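Long-range contacts in pesticidial crystal protein CRY2AA (Bacillus thuringiensis serovar kurstaki, PDB 1I5P), which promotes colloid-osmotic lysis by binding to the midgut epithelial cells of dipteran and lepidopteran larvae: residues A[264-269]-A[490-495]; A[24-29]-A[61-66]; A[543-548]-A[620-625]; A[494-499]-A[532-537]. One frame throughout, in Å; residues are numbered along the deposited sequence.

In the fold
Contacts 1, 3 and 4 are buried and meet on the C-terminal beta sandwich, whereas contact 2 lies at the surface, in the helical N-terminal part. Strand 493-496 ties the buried three together: it pairs in parallel with 267-268 in contact 1, runs antiparallel to the 617-626 strand of contact 3, and turns Phe494 and Ile496 toward strand 530-537 in contact 4. Backbone hydrogen bonds dominate contacts 1 and 3. Contact 4 joins side chains between two sheets, with one tyrosine hydroxyl bond, and contact 2 rests on a lysine that grips two backbone carbonyls and lies over a phenylalanine ring. Contacts 1 and 2 are joined by a backbone hydrogen bond from Leu267 N to Val65 O.

Contact 1: A[264-269]-A[490-495]; sequences YQSLMV and DYTGFT
Strand 267-268 runs beside strand 493-495 in parallel register, Leu267 next to Gly493 and Met268 next to Phe494. Three backbone hydrogen bonds join them: Gly493 N donates to Ser266 O, Met268 N to Gly493 O at 2.8 Å, and Thr495 N to Met268 O. The middle bond is the straightest at the hydrogen (165°), yet Met268 N sits above the carbonyl plane of Gly493. Met268 O also takes a CA-H...O contact from Phe494 CA. This short parallel pair adds the chain just after the helical bundle to a sheet of the C-terminal jelly-roll sandwich, and Phe494 carries the sheet on by backbone bonding to Phe624. On the face shared by Met268 and Phe494, the methionine chain bends at its last torsion (chi3 83°), and its CE packs 3.9 Å from Phe494 CB. The other face belongs to Leu267, whose CD1 reaches over the backbone to lie 3.5 Å from Phe494 N; it also touches Thr495 CG2, the two side chains crossing at about a right angle. Thr495 OG1 rests against Val269 CA. At the opposite end Ser266 OG approaches Thr492 CA and CG2, and a water links Ser266 OG to Tyr491 O, donating to that carbonyl at 2.7 Å. Thr492 OG1 donates to Asp490 OD2, meeting it from above the carboxylate plane.

Contact 2: A[24-29]-A[61-66]; sequences FSFEHK and LLKKVG
Lys63, near the C-terminal end of helix 53-65, reaches across to the short, weakly bonded helix 25-28 and binds two backbone carbonyls there, those of Phe26 and Lys29. This joins the N-terminal segment of the toxin to its helical bundle. From CB, with CG anti to the carbonyl carbon (chi1 -74°), the chain runs nearly extended through CD. CG touches the Phe26 ring at its far end, 4.1 Å from both CZ and CE2. Leu62 CD1 touches CZ of the same ring obliquely, the two side chains crossing at about a right angle, and Ile34 of helix 31-44 touches both Phe26 and Lys63. Lys63 CE lies over one face of the ring, 4.2 Å above its plane and offset toward the rim, and is close to Lys29 O as well. The chain then bends at the last torsion (chi4 -71°), and NZ stands 4.8 Å from the Phe26 ring centroid, over the face, in a cation-pi contact. Two hydrogen bonds grip the ammonium: Lys63 NZ donates to Phe26 O and to Lys29 O, each at 2.9 Å. It lies in the carbonyl plane of Lys29 but is tilted 21° from that of Phe26, whose O also accepts from Lys29 N on the opposite face of its plane.

Contact 3: A[543-548]-A[620-625]; sequences YNLYLR and MNIMFV
Two antiparallel strands, 541-550 and 617-626, pair in the buried interior of the C-terminal jelly-roll sandwich, Tyr546 opposite Met623 and Leu547 opposite Ile622. Each of the hydrogen-bonded pairs Asn544-Val625 and Tyr546-Met623 exchanges two backbone bonds; Tyr546 N to Met623 O measures 2.9 Å. At Arg548 the pattern opens into a classic beta bulge, where Arg548 O accepts from both Met620 N (2.8 Å) and Asn621 N (3.1 Å). Leu545, Leu547, Ile622 and Phe624 share one face. There Leu545 CD1 lies over the Phe624 ring, 3.9 Å from its centroid, a CH-pi contact between side chains that lie side by side. Leu545, Leu547 and Ile622 press on strand 602-610 of the facing sheet. On the other face, Met623 CG sits between its own N and carbonyl carbon (chi1 45°) and packs 3.6 Å from Tyr546 CB, while Met623 CE reaches Arg548 CB at 3.6 Å. Tyr546 CD1 meets Val625 CG2. Beyond the pair, Arg548 NE forms a salt bridge with Asp589, and NH2 is hydrogen-bonded to Ser260 O. The side chains these strands turn to the facing sheet are thus apolar, while the other face carries a buried arginine whose charge is probably balanced by Asp589.

Contact 4: A[494-499]-A[532-537]; sequences FTISPI and ARYTLR
Tyr534 and Leu536 point across from strand 530-537 to Phe494, Ile496 and Pro498, joining the two sheets of the C-terminal sandwich through side chains. The strand segments stand 10.0 Å apart at their closest axis approach, too far for backbone pairing, and their directions differ by 144°. Along 532-537, Tyr534 makes the first direct contact. Its CG is anti to the carbonyl carbon (chi1 -58°), and the ring extends toward the chain just past strand 493-496. Ile496 CG2 touches ring atom CD2 at 3.9 Å from an oblique direction, the two side chains sliding past each other in opposite senses. Farther out, Ser497 O approaches CE2. The Tyr534 hydroxyl then donates to Pro498 O at 2.6 Å. It meets that oxygen in the carbonyl plane on a lone pair, with a C=O...donor angle of 114°. Pro498 CB also packs against Tyr534 OH, 3.6 Å away. The turn offering this carbonyl is an ST turn, in which Ser497 OG accepts from Ile499 N at 3.1 Å. Thr535 turns away, its hydroxyl bonded to Thr502. Leu536 faces inward again, and its two methyls part: CD2 reaches Ile496 CD1 at 4.2 Å, the side chains crossing at about a right angle, while CD1 meets Phe494 CZ obliquely at 4.3 Å. Strand 617-626 flanks this layer, with Ile622 against Tyr534 and Phe624 against Leu536; strand 602-610 adds Ile607 and Val603, and His485 of strand 483-486 touches both Ile496 and Leu536.

Contact 1: A[264-269]-A[490-495]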
# COMPACT_ATOMS: atom_id res chain seq x y z
N TYR A 264 9.74 9.83 12.93
CA TYR A 264 10.20 10.87 12.01
C TYR A 264 9.23 12.04 11.90
O TYR A 264 8.04 11.90 12.16
CB TYR A 264 10.43 10.29 10.61
CG TYR A 264 11.57 9.30 10.51
CD1 TYR A 264 11.33 7.94 10.35
CD2 TYR A 264 12.90 9.73 10.61
CE1 TYR A 264 12.38 7.02 10.30
CE2 TYR A 264 13.95 8.83 10.56
CZ TYR A 264 13.69 7.47 10.41
OH TYR A 264 14.73 6.58 10.42
N GLN A 265 9.76 13.19 11.52
CA GLN A 265 8.95 14.39 11.32
C GLN A 265 9.28 14.95 9.95
O GLN A 265 10.42 14.87 9.50
CB GLN A 265 9.26 15.46 12.36
CG GLN A 265 8.81 15.12 13.77
CD GLN A 265 9.18 16.22 14.76
OE1 GLN A 265 8.40 17.14 15.00
NE2 GLN A 265 10.37 16.12 15.32
N SER A 266 8.28 15.51 9.30
CA SER A 266 8.45 16.11 7.99
C SER A 266 8.99 15.06 7.01
O SER A 266 9.99 15.28 6.33
CB SER A 266 9.43 17.29 8.09
OG SER A 266 9.32 18.15 6.98
N LEU A 267 8.32 13.92 6.97
CA LEU A 267 8.70 12.83 6.09
C LEU A 267 7.51 12.45 5.23
O LEU A 267 6.54 11.85 5.72
CB LEU A 267 9.15 11.61 6.90
CG LEU A 267 9.51 10.40 6.04
CD1 LEU A 267 10.66 10.77 5.12
CD2 LEU A 267 9.89 9.23 6.93
N MET A 268 7.57 12.81 3.96
CA MET A 268 6.50 12.50 3.03
C MET A 268 6.63 11.05 2.56
O MET A 268 7.58 10.70 1.87
CB MET A 268 6.55 13.44 1.82
CG MET A 268 5.48 13.16 0.78
SD MET A 268 5.74 14.05 -0.78
CE MET A 268 6.90 12.96 -1.60
N VAL A 269 5.69 10.21 2.95
CA VAL A 269 5.70 8.81 2.53
C VAL A 269 5.16 8.85 1.11
O VAL A 269 3.95 8.99 0.91
CB VAL A 269 4.78 7.97 3.44
CG1 VAL A 269 4.75 6.53 2.98
CG2 VAL A 269 5.27 8.07 4.88
N ASP A 490 9.14 21.95 -1.18
CA ASP A 490 9.78 22.65 -0.07
C ASP A 490 10.74 21.75 0.68
O ASP A 490 11.08 20.66 0.22
CB ASP A 490 8.72 23.21 0.88
CG ASP A 490 7.79 22.14 1.44
OD1 ASP A 490 6.96 22.48 2.30
OD2 ASP A 490 7.90 20.96 1.03
N TYR A 491 11.20 22.20 1.85
CA TYR A 491 12.14 21.42 2.65
C TYR A 491 11.45 20.36 3.49
O TYR A 491 11.42 20.43 4.72
CB TYR A 491 12.98 22.33 3.55
CG TYR A 491 14.18 21.64 4.16
CD1 TYR A 491 14.72 20.50 3.57
CD2 TYR A 491 14.79 22.14 5.31
CE1 TYR A 491 15.84 19.87 4.10
CE2 TYR A 491 15.91 21.52 5.86
CZ TYR A 491 16.44 20.38 5.24
OH TYR A 491 17.56 19.77 5.75
N THR A 492 10.92 19.35 2.80
CA THR A 492 10.23 18.24 3.45
C THR A 492 10.95 16.95 3.08
O THR A 492 11.46 16.82 1.96
CB THR A 492 8.77 18.15 2.96
OG1 THR A 492 8.09 19.38 3.24
CG2 THR A 492 8.05 16.99 3.64
N GLY A 493 11.01 16.01 4.02
CA GLY A 493 11.65 14.73 3.74
C GLY A 493 10.76 13.89 2.84
O GLY A 493 9.60 14.24 2.62
N PHE A 494 11.28 12.80 2.31
CA PHE A 494 10.49 11.94 1.44
C PHE A 494 11.08 10.54 1.33
O PHE A 494 12.27 10.34 1.55
CB PHE A 494 10.37 12.57 0.04
CG PHE A 494 11.68 12.71 -0.68
CD1 PHE A 494 12.02 11.84 -1.71
CD2 PHE A 494 12.57 13.73 -0.34
CE1 PHE A 494 13.23 11.97 -2.39
CE2 PHE A 494 13.79 13.87 -1.02
CZ PHE A 494 14.12 12.99 -2.05
N THR A 495 10.23 9.58 0.97
CA THR A 495 10.67 8.20 0.83
C THR A 495 10.67 7.75 -0.63
O THR A 495 10.06 8.39 -1.49
CB THR A 495 9.75 7.22 1.60
OG1 THR A 495 8.44 7.25 1.01
CG2 THR A 495 9.65 7.61 3.06
O HOH W 1 11.30 20.09 7.40

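Contact 2: A[24-29]-A[61-66]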
# COMPACT_ATOMS: atom_id res chain seq x y z
N PHE A 24 1.50 15.77 -6.68
CA PHE A 24 1.35 15.91 -5.23
C PHE A 24 -0.11 16.22 -4.89
O PHE A 24 -0.39 16.93 -3.93
CB PHE A 24 2.23 17.06 -4.71
CG PHE A 24 3.70 16.80 -4.82
CD1 PHE A 24 4.48 17.52 -5.73
CD2 PHE A 24 4.32 15.85 -4.02
CE1 PHE A 24 5.84 17.29 -5.84
CE2 PHE A 24 5.69 15.60 -4.13
CZ PHE A 24 6.45 16.32 -5.03
N SER A 25 -1.04 15.68 -5.68
CA SER A 25 -2.45 15.92 -5.44
C SER A 25 -2.90 15.57 -4.02
O SER A 25 -3.63 16.33 -3.39
CB SER A 25 -3.31 15.18 -6.48
OG SER A 25 -2.84 13.86 -6.70
N PHE A 26 -2.46 14.42 -3.52
CA PHE A 26 -2.81 14.01 -2.16
C PHE A 26 -2.31 15.05 -1.16
O PHE A 26 -3.05 15.50 -0.28
CB PHE A 26 -2.18 12.66 -1.83
CG PHE A 26 -2.32 12.27 -0.38
CD1 PHE A 26 -3.53 11.81 0.12
CD2 PHE A 26 -1.24 12.39 0.50
CE1 PHE A 26 -3.68 11.48 1.46
CE2 PHE A 26 -1.37 12.06 1.85
CZ PHE A 26 -2.60 11.61 2.33
N GLU A 27 -1.04 15.42 -1.28
CA GLU A 27 -0.46 16.40 -0.36
C GLU A 27 -1.16 17.76 -0.46
O GLU A 27 -1.24 18.49 0.53
CB GLU A 27 1.04 16.57 -0.65
CG GLU A 27 1.93 15.38 -0.29
CD GLU A 27 1.73 14.17 -1.18
OE1 GLU A 27 1.41 14.33 -2.37
OE2 GLU A 27 1.92 13.03 -0.69
N HIS A 28 -1.67 18.09 -1.64
CA HIS A 28 -2.33 19.38 -1.86
C HIS A 28 -3.80 19.38 -1.47
O HIS A 28 -4.46 20.42 -1.47
CB HIS A 28 -2.18 19.80 -3.32
CG HIS A 28 -0.79 20.19 -3.70
ND1 HIS A 28 -0.33 20.17 -5.00
CD2 HIS A 28 0.24 20.64 -2.95
CE1 HIS A 28 0.92 20.59 -5.03
NE2 HIS A 28 1.29 20.88 -3.80
N LYS A 29 -4.31 18.20 -1.14
CA LYS A 29 -5.70 18.03 -0.76
C LYS A 29 -5.91 18.28 0.73
O LYS A 29 -5.07 17.91 1.55
CB LYS A 29 -6.16 16.61 -1.09
CG LYS A 29 -7.26 16.53 -2.12
CD LYS A 29 -7.62 15.08 -2.41
CE LYS A 29 -7.32 14.71 -3.85
NZ LYS A 29 -7.68 13.30 -4.16
N LEU A 61 -2.96 10.53 9.25
CA LEU A 61 -1.68 10.21 9.86
C LEU A 61 -0.53 10.46 8.89
O LEU A 61 0.52 10.99 9.29
CB LEU A 61 -1.68 8.75 10.35
CG LEU A 61 -2.69 8.49 11.47
CD1 LEU A 61 -2.64 7.02 11.90
CD2 LEU A 61 -2.40 9.40 12.66
N LEU A 62 -0.72 10.10 7.63
CA LEU A 62 0.30 10.33 6.61
C LEU A 62 0.65 11.82 6.56
O LEU A 62 1.82 12.18 6.47
CB LEU A 62 -0.21 9.87 5.23
CG LEU A 62 -0.17 8.36 4.94
CD1 LEU A 62 -1.00 8.04 3.70
CD2 LEU A 62 1.28 7.92 4.75
N LYS A 63 -0.36 12.68 6.63
CA LYS A 63 -0.15 14.12 6.59
C LYS A 63 0.51 14.69 7.85
O LYS A 63 1.23 15.69 7.79
CB LYS A 63 -1.47 14.84 6.33
CG LYS A 63 -1.96 14.72 4.90
CD LYS A 63 -3.27 15.45 4.69
CE LYS A 63 -3.62 15.55 3.21
NZ LYS A 63 -2.73 16.48 2.46
N LYS A 64 0.25 14.06 9.00
CA LYS A 64 0.86 14.51 10.25
C LYS A 64 2.36 14.25 10.21
O LYS A 64 3.17 15.10 10.59
CB LYS A 64 0.24 13.77 11.44
CG LYS A 64 -1.09 14.34 11.91
CD LYS A 64 -0.92 15.76 12.46
CE LYS A 64 -2.23 16.29 13.03
NZ LYS A 64 -2.10 17.70 13.50
N VAL A 65 2.72 13.05 9.76
CA VAL A 65 4.11 12.64 9.66
C VAL A 65 4.80 13.38 8.50
O VAL A 65 6.00 13.66 8.55
CB VAL A 65 4.21 11.12 9.40
CG1 VAL A 65 5.66 10.71 9.09
CG2 VAL A 65 3.69 10.35 10.61
N GLY A 66 4.01 13.68 7.47
CA GLY A 66 4.54 14.35 6.30
C GLY A 66 4.81 15.84 6.45
O GLY A 66 5.32 16.47 5.53

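Contact 3: A[543-548]-A[620-625]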
# COMPACT_ATOMS: atom_id res chain seq x y z
N TYR A 543 19.65 16.57 2.84
CA TYR A 543 18.97 15.65 3.74
C TYR A 543 19.91 14.59 4.28
O TYR A 543 20.97 14.33 3.72
CB TYR A 543 17.85 14.90 3.01
CG TYR A 543 16.75 15.75 2.40
CD1 TYR A 543 16.89 16.30 1.13
CD2 TYR A 543 15.55 15.97 3.09
CE1 TYR A 543 15.86 17.05 0.55
CE2 TYR A 543 14.52 16.73 2.52
CZ TYR A 543 14.68 17.26 1.25
OH TYR A 543 13.66 18.01 0.71
N ASN A 544 19.50 13.98 5.39
CA ASN A 544 20.26 12.86 5.94
C ASN A 544 19.58 11.66 5.30
O ASN A 544 18.36 11.52 5.36
CB ASN A 544 20.11 12.76 7.46
CG ASN A 544 21.06 13.66 8.20
OD1 ASN A 544 22.23 13.79 7.83
ND2 ASN A 544 20.57 14.28 9.27
N LEU A 545 20.38 10.82 4.65
CA LEU A 545 19.84 9.64 4.01
C LEU A 545 19.82 8.49 4.99
O LEU A 545 20.84 8.14 5.59
CB LEU A 545 20.68 9.26 2.79
CG LEU A 545 20.32 7.95 2.09
CD1 LEU A 545 18.93 8.06 1.47
CD2 LEU A 545 21.36 7.64 1.02
N TYR A 546 18.63 7.90 5.16
CA TYR A 546 18.45 6.76 6.04
C TYR A 546 17.98 5.59 5.19
O TYR A 546 17.09 5.73 4.36
CB TYR A 546 17.38 7.04 7.10
CG TYR A 546 17.78 8.00 8.20
CD1 TYR A 546 17.70 9.37 8.02
CD2 TYR A 546 18.25 7.52 9.43
CE1 TYR A 546 18.06 10.26 9.03
CE2 TYR A 546 18.62 8.40 10.45
CZ TYR A 546 18.52 9.77 10.24
OH TYR A 546 18.89 10.64 11.25
N LEU A 547 18.60 4.44 5.39
CA LEU A 547 18.18 3.25 4.66
C LEU A 547 17.58 2.29 5.66
O LEU A 547 18.24 1.90 6.63
CB LEU A 547 19.36 2.59 3.94
CG LEU A 547 20.01 3.38 2.80
CD1 LEU A 547 21.02 2.50 2.08
CD2 LEU A 547 18.95 3.87 1.82
N ARG A 548 16.31 1.95 5.46
CA ARG A 548 15.65 1.00 6.33
C ARG A 548 15.98 -0.35 5.72
O ARG A 548 15.62 -0.63 4.58
CB ARG A 548 14.13 1.23 6.35
CG ARG A 548 13.37 0.16 7.14
CD ARG A 548 11.98 0.62 7.58
NE ARG A 548 12.05 1.65 8.61
CZ ARG A 548 10.99 2.12 9.27
NH1 ARG A 548 9.78 1.66 9.00
NH2 ARG A 548 11.15 3.06 10.19
N MET A 620 14.53 -2.29 2.55
CA MET A 620 13.13 -2.00 2.84
C MET A 620 12.58 -0.61 2.53
O MET A 620 11.45 -0.49 2.05
CB MET A 620 12.85 -2.38 4.29
CG MET A 620 13.16 -3.85 4.56
SD MET A 620 13.14 -4.27 6.29
CE MET A 620 11.36 -4.29 6.57
N ASN A 621 13.35 0.43 2.83
CA ASN A 621 12.90 1.79 2.54
C ASN A 621 14.07 2.74 2.38
O ASN A 621 15.14 2.54 2.96
CB ASN A 621 11.96 2.33 3.62
CG ASN A 621 10.92 3.31 3.07
OD1 ASN A 621 11.08 3.86 1.98
ND2 ASN A 621 9.84 3.52 3.83
N ILE A 622 13.85 3.78 1.59
CA ILE A 622 14.85 4.80 1.34
C ILE A 622 14.19 6.09 1.80
O ILE A 622 13.18 6.51 1.24
CB ILE A 622 15.17 4.88 -0.17
CG1 ILE A 622 15.71 3.53 -0.66
CG2 ILE A 622 16.20 5.99 -0.43
CD1 ILE A 622 15.73 3.39 -2.19
N MET A 623 14.75 6.71 2.82
CA MET A 623 14.15 7.94 3.31
C MET A 623 15.11 9.10 3.51
O MET A 623 16.16 8.95 4.13
CB MET A 623 13.39 7.69 4.61
CG MET A 623 14.14 6.85 5.59
SD MET A 623 13.51 5.17 5.63
CE MET A 623 13.96 4.73 7.30
N PHE A 624 14.73 10.24 2.95
CA PHE A 624 15.51 11.47 3.06
C PHE A 624 14.82 12.30 4.12
O PHE A 624 13.64 12.64 4.01
CB PHE A 624 15.54 12.21 1.72
CG PHE A 624 16.17 11.44 0.61
CD1 PHE A 624 15.47 10.44 -0.04
CD2 PHE A 624 17.49 11.68 0.23
CE1 PHE A 624 16.06 9.69 -1.06
CE2 PHE A 624 18.09 10.94 -0.79
CZ PHE A 624 17.37 9.94 -1.43
N VAL A 625 15.57 12.63 5.17
CA VAL A 625 15.04 13.39 6.28
C VAL A 625 15.81 14.70 6.45
O VAL A 625 17.03 14.73 6.31
CB VAL A 625 15.13 12.55 7.57
CG1 VAL A 625 14.50 13.28 8.74
CG2 VAL A 625 14.46 11.19 7.34

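Contact 4: A[494-499]-A[532-537]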
# COMPACT_ATOMS: atom_id res chain seq x y z
N PHE A 494 11.28 12.80 2.31
CA PHE A 494 10.49 11.94 1.44
C PHE A 494 11.08 10.54 1.33
O PHE A 494 12.27 10.34 1.55
CB PHE A 494 10.37 12.57 0.04
CG PHE A 494 11.68 12.71 -0.68
CD1 PHE A 494 12.02 11.84 -1.71
CD2 PHE A 494 12.57 13.73 -0.34
CE1 PHE A 494 13.23 11.97 -2.39
CE2 PHE A 494 13.79 13.87 -1.02
CZ PHE A 494 14.12 12.99 -2.05
N THR A 495 10.23 9.58 0.97
CA THR A 495 10.67 8.20 0.83
C THR A 495 10.67 7.75 -0.63
O THR A 495 10.06 8.39 -1.49
CB THR A 495 9.75 7.22 1.60
OG1 THR A 495 8.44 7.25 1.01
CG2 THR A 495 9.65 7.61 3.06
N ILE A 496 11.36 6.65 -0.88
CA ILE A 496 11.45 6.05 -2.20
C ILE A 496 11.38 4.55 -1.99
O ILE A 496 12.22 3.98 -1.30
CB ILE A 496 12.79 6.34 -2.92
CG1 ILE A 496 12.91 7.83 -3.25
CG2 ILE A 496 12.87 5.51 -4.20
CD1 ILE A 496 14.20 8.18 -3.99
N SER A 497 10.39 3.90 -2.58
CA SER A 497 10.27 2.46 -2.45
C SER A 497 11.43 1.82 -3.18
O SER A 497 11.74 2.18 -4.33
CB SER A 497 8.96 1.95 -3.05
OG SER A 497 9.01 0.54 -3.20
N PRO A 498 12.10 0.87 -2.53
CA PRO A 498 13.23 0.17 -3.14
C PRO A 498 12.81 -0.52 -4.42
O PRO A 498 13.64 -0.87 -5.25
CB PRO A 498 13.65 -0.81 -2.06
CG PRO A 498 13.37 -0.04 -0.80
CD PRO A 498 11.98 0.50 -1.11
N ILE A 499 11.50 -0.73 -4.58
CA ILE A 499 10.98 -1.40 -5.77
C ILE A 499 11.04 -0.50 -7.00
O ILE A 499 11.16 -0.99 -8.13
CB ILE A 499 9.51 -1.85 -5.57
CG1 ILE A 499 9.38 -2.71 -4.30
CG2 ILE A 499 9.02 -2.61 -6.80
CD1 ILE A 499 10.42 -3.81 -4.16
N ALA A 532 21.58 -1.42 -6.79
CA ALA A 532 20.26 -0.94 -7.17
C ALA A 532 20.36 0.58 -7.34
O ALA A 532 20.72 1.29 -6.40
CB ALA A 532 19.24 -1.28 -6.08
N ARG A 533 20.07 1.06 -8.54
CA ARG A 533 20.13 2.49 -8.79
C ARG A 533 18.76 3.14 -8.78
O ARG A 533 17.80 2.60 -9.33
CB ARG A 533 20.79 2.78 -10.14
CG ARG A 533 20.51 4.20 -10.64
CD ARG A 533 21.40 4.61 -11.78
NE ARG A 533 22.79 4.74 -11.35
CZ ARG A 533 23.78 5.13 -12.14
NH1 ARG A 533 23.54 5.45 -13.41
NH2 ARG A 533 25.02 5.23 -11.66
N TYR A 534 18.68 4.31 -8.16
CA TYR A 534 17.45 5.08 -8.08
C TYR A 534 17.74 6.48 -8.58
O TYR A 534 18.84 7.00 -8.41
CB TYR A 534 16.94 5.13 -6.64
CG TYR A 534 16.69 3.76 -6.06
CD1 TYR A 534 17.73 3.00 -5.54
CD2 TYR A 534 15.42 3.19 -6.11
CE1 TYR A 534 17.52 1.71 -5.08
CE2 TYR A 534 15.19 1.90 -5.65
CZ TYR A 534 16.25 1.16 -5.14
OH TYR A 534 16.04 -0.13 -4.73
N THR A 535 16.74 7.09 -9.21
CA THR A 535 16.89 8.44 -9.74
C THR A 535 15.79 9.35 -9.22
O THR A 535 14.60 8.99 -9.26
CB THR A 535 16.88 8.44 -11.27
OG1 THR A 535 17.85 7.51 -11.75
CG2 THR A 535 17.22 9.84 -11.81
N LEU A 536 16.18 10.53 -8.76
CA LEU A 536 15.22 11.47 -8.22
C LEU A 536 15.47 12.89 -8.73
O LEU A 536 16.59 13.25 -9.10
CB LEU A 536 15.29 11.45 -6.69
CG LEU A 536 16.58 11.99 -6.06
CD1 LEU A 536 16.36 13.44 -5.69
CD2 LEU A 536 16.95 11.19 -4.82
N ARG A 537 14.40 13.69 -8.75
CA ARG A 537 14.47 15.07 -9.20
C ARG A 537 14.66 15.92 -7.94
O ARG A 537 13.72 16.08 -7.15
CB ARG A 537 13.17 15.46 -9.91
CG ARG A 537 13.18 16.83 -10.56
CD ARG A 537 14.12 16.84 -11.75
NE ARG A 537 14.13 18.12 -12.44
CZ ARG A 537 14.80 18.36 -13.56
NH1 ARG A 537 15.51 17.40 -14.12
NH2 ARG A 537 14.75 19.56 -14.11